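Local coordinates for protein SsfX3 (Streptomyces sp. SF2575, PDB 3SKV) that probably transfers a salicylyl group onto a tetracycline intermediate during antibiotic biosynthesis, as a GDSL/SGNH-family acyltransferase, at residues A[252-257]-A[295-300]. The protein carries 1 engineered substitution. Numbering follows the deposited sequence.
Sequences VGTSNF and PFWDEL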
loop_
_atom_site.group_PDB
_atom_site.type_symbol
_atom_site.label_atom_id
_atom_site.label_comp_id
_atom_site.label_asym_id
_atom_site.label_seq_id
_atom_site.Cartn_x
_atom_site.Cartn_y
_atom_site.Cartn_z
ATOM N N VAL A 252 2.404 13.950 -2.026
ATOM C CA VAL A 252 2.728 14.724 -0.815
ATOM C C VAL A 252 2.121 16.122 -0.822
ATOM O O VAL A 252 1.604 16.548 -1.852
ATOM C CB VAL A 252 4.272 14.754 -0.600
ATOM C CG1 VAL A 252 4.792 13.356 -0.240
ATOM C CG2 VAL A 252 5.005 15.301 -1.846
ATOM N N GLY A 253 2.209 16.825 0.310
ATOM C CA GLY A 253 1.696 18.174 0.479
ATOM C C GLY A 253 0.862 18.356 1.733
ATOM O O GLY A 253 1.340 18.927 2.714
ATOM N N THR A 254 -0.377 17.856 1.717
ATOM C CA THR A 254 -1.385 17.959 2.787
ATOM C C THR A 254 -0.969 17.475 4.158
ATOM O O THR A 254 -1.227 18.176 5.129
ATOM C CB THR A 254 -2.762 17.465 2.319
ATOM O OG1 THR A 254 -3.141 18.296 1.223
ATOM C CG2 THR A 254 -3.847 17.554 3.418
ATOM N N SER A 255 -0.315 16.334 4.245
ATOM C CA SER A 255 0.212 15.780 5.502
ATOM C C SER A 255 1.093 16.821 6.238
ATOM O O SER A 255 1.011 16.929 7.465
ATOM C CB SER A 255 1.018 14.511 5.220
ATOM O OG SER A 255 0.296 13.639 4.362
ATOM N N ASN A 256 1.908 17.604 5.485
ATOM C CA ASN A 256 2.737 18.662 6.068
ATOM C C ASN A 256 1.861 19.835 6.480
ATOM O O ASN A 256 2.085 20.414 7.541
ATOM C CB ASN A 256 3.850 19.106 5.100
ATOM C CG ASN A 256 5.026 18.177 5.067
ATOM O OD1 ASN A 256 5.230 17.427 4.117
ATOM N ND2 ASN A 256 5.840 18.218 6.101
ATOM N N PHE A 257 0.847 20.171 5.647
ATOM C CA PHE A 257 -0.119 21.244 5.908
ATOM C C PHE A 257 -0.877 20.965 7.221
ATOM O O PHE A 257 -1.097 21.887 8.000
ATOM C CB PHE A 257 -1.107 21.433 4.710
ATOM C CG PHE A 257 -2.343 22.252 5.035
ATOM C CD1 PHE A 257 -2.287 23.644 5.077
ATOM C CD2 PHE A 257 -3.537 21.631 5.392
ATOM C CE1 PHE A 257 -3.410 24.399 5.447
ATOM C CE2 PHE A 257 -4.662 22.389 5.754
ATOM C CZ PHE A 257 -4.592 23.765 5.775
ATOM N N PRO A 295 -12.111 17.421 1.360
ATOM C CA PRO A 295 -13.194 18.360 1.711
ATOM C C PRO A 295 -12.916 19.162 2.989
ATOM O O PRO A 295 -13.224 20.369 3.031
ATOM C CB PRO A 295 -14.425 17.453 1.827
ATOM C CG PRO A 295 -14.096 16.269 0.954
ATOM C CD PRO A 295 -12.626 16.043 1.223
ATOM N N PHE A 296 -12.250 18.527 3.987
ATOM C CA PHE A 296 -11.888 19.210 5.233
ATOM C C PHE A 296 -10.735 20.211 5.060
ATOM O O PHE A 296 -10.946 21.413 5.218
ATOM C CB PHE A 296 -11.610 18.212 6.391
ATOM C CG PHE A 296 -11.251 18.892 7.692
ATOM C CD1 PHE A 296 -12.232 19.475 8.488
ATOM C CD2 PHE A 296 -9.924 18.982 8.106
ATOM C CE1 PHE A 296 -11.889 20.143 9.673
ATOM C CE2 PHE A 296 -9.581 19.660 9.283
ATOM C CZ PHE A 296 -10.564 20.231 10.061
ATOM N N TRP A 297 -9.535 19.700 4.741
ATOM C CA TRP A 297 -8.269 20.431 4.632
ATOM C C TRP A 297 -8.172 21.537 3.594
ATOM O O TRP A 297 -7.628 22.595 3.905
ATOM C CB TRP A 297 -7.084 19.456 4.540
ATOM C CG TRP A 297 -7.028 18.491 5.687
ATOM C CD1 TRP A 297 -7.435 17.194 5.678
ATOM C CD2 TRP A 297 -6.640 18.784 7.039
ATOM N NE1 TRP A 297 -7.311 16.647 6.936
ATOM C CE2 TRP A 297 -6.804 17.596 7.790
ATOM C CE3 TRP A 297 -6.185 19.941 7.698
ATOM C CZ2 TRP A 297 -6.503 17.522 9.158
ATOM C CZ3 TRP A 297 -5.871 19.859 9.046
ATOM C CH2 TRP A 297 -6.045 18.663 9.763
ATOM N N ASP A 298 -8.669 21.300 2.366
ATOM C CA ASP A 298 -8.652 22.296 1.275
ATOM C C ASP A 298 -9.545 23.499 1.587
ATOM O O ASP A 298 -9.305 24.599 1.069
ATOM C CB ASP A 298 -9.139 21.669 -0.049
ATOM C CG ASP A 298 -8.076 20.943 -0.841
ATOM O OD1 ASP A 298 -7.900 19.731 -0.618
ATOM O OD2 ASP A 298 -7.458 21.577 -1.723
ATOM N N GLU A 299 -10.587 23.284 2.413
ATOM C CA GLU A 299 -11.571 24.324 2.711
ATOM C C GLU A 299 -11.374 25.179 3.967
ATOM O O GLU A 299 -12.146 26.120 4.199
ATOM C CB GLU A 299 -13.010 23.810 2.520
ATOM C CG GLU A 299 -13.275 23.176 1.149
ATOM C CD GLU A 299 -12.925 23.955 -0.113
ATOM O OE1 GLU A 299 -12.766 25.198 -0.047
ATOM O OE2 GLU A 299 -12.911 23.326 -1.194
ATOM N N LEU A 300 -10.311 24.895 4.735
ATOM C CA LEU A 300 -9.960 25.624 5.947
ATOM C C LEU A 300 -9.631 27.086 5.635
ATOM O O LEU A 300 -9.066 27.358 4.568
ATOM C CB LEU A 300 -8.757 24.968 6.643
ATOM C CG LEU A 300 -8.959 23.625 7.341
ATOM C CD1 LEU A 300 -7.728 23.266 8.119
ATOM C CD2 LEU A 300 -10.134 23.645 8.300
#
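Phe-257 and Trp-297 meet rim to rim: CE2 of the phenylalanine lies 3.5 Å from CE3 of the indole, and neither ring sits over the face of the other. The planes stand almost perpendicular, at 86°, with centroids 6.0 Å apart, yet this is a rim contact and not a T-shaped stack. Phe-257 gets there because its CG is anti to the backbone N (chi1 165°), which sends the ring from the short helix 254-257 out to the 295-300 loop. There its CE2 also comes 3.5 Å from the carbonyl O of Trp-297. The methyl CD1 of Leu-300 packs at the edge of the phenyl ring, 3.9 Å from Phe-257 CZ. One turn earlier, Thr-254 brings its methyl rather than its hydroxyl, CG2 lying 3.9 Å from Trp-297 CB. On the indole, CD2 of Phe-296 rests over one face, 3.4 Å above the plane. Lys-305 makes a cation-pi contact with Phe-257, while Val-308 and Tyr-311 of helix 308-324 also touch its side chain. Trimming Phe-257 to an alanine is likely to leave a gap beside Trp-297 and Leu-300 and deprive Lys-305 of its aromatic partner. With no hydrogen bond across it, this mainly apolar contact between helix and loop of the GDSL/SGNH domain probably rests on shape fit and van der Waals contact.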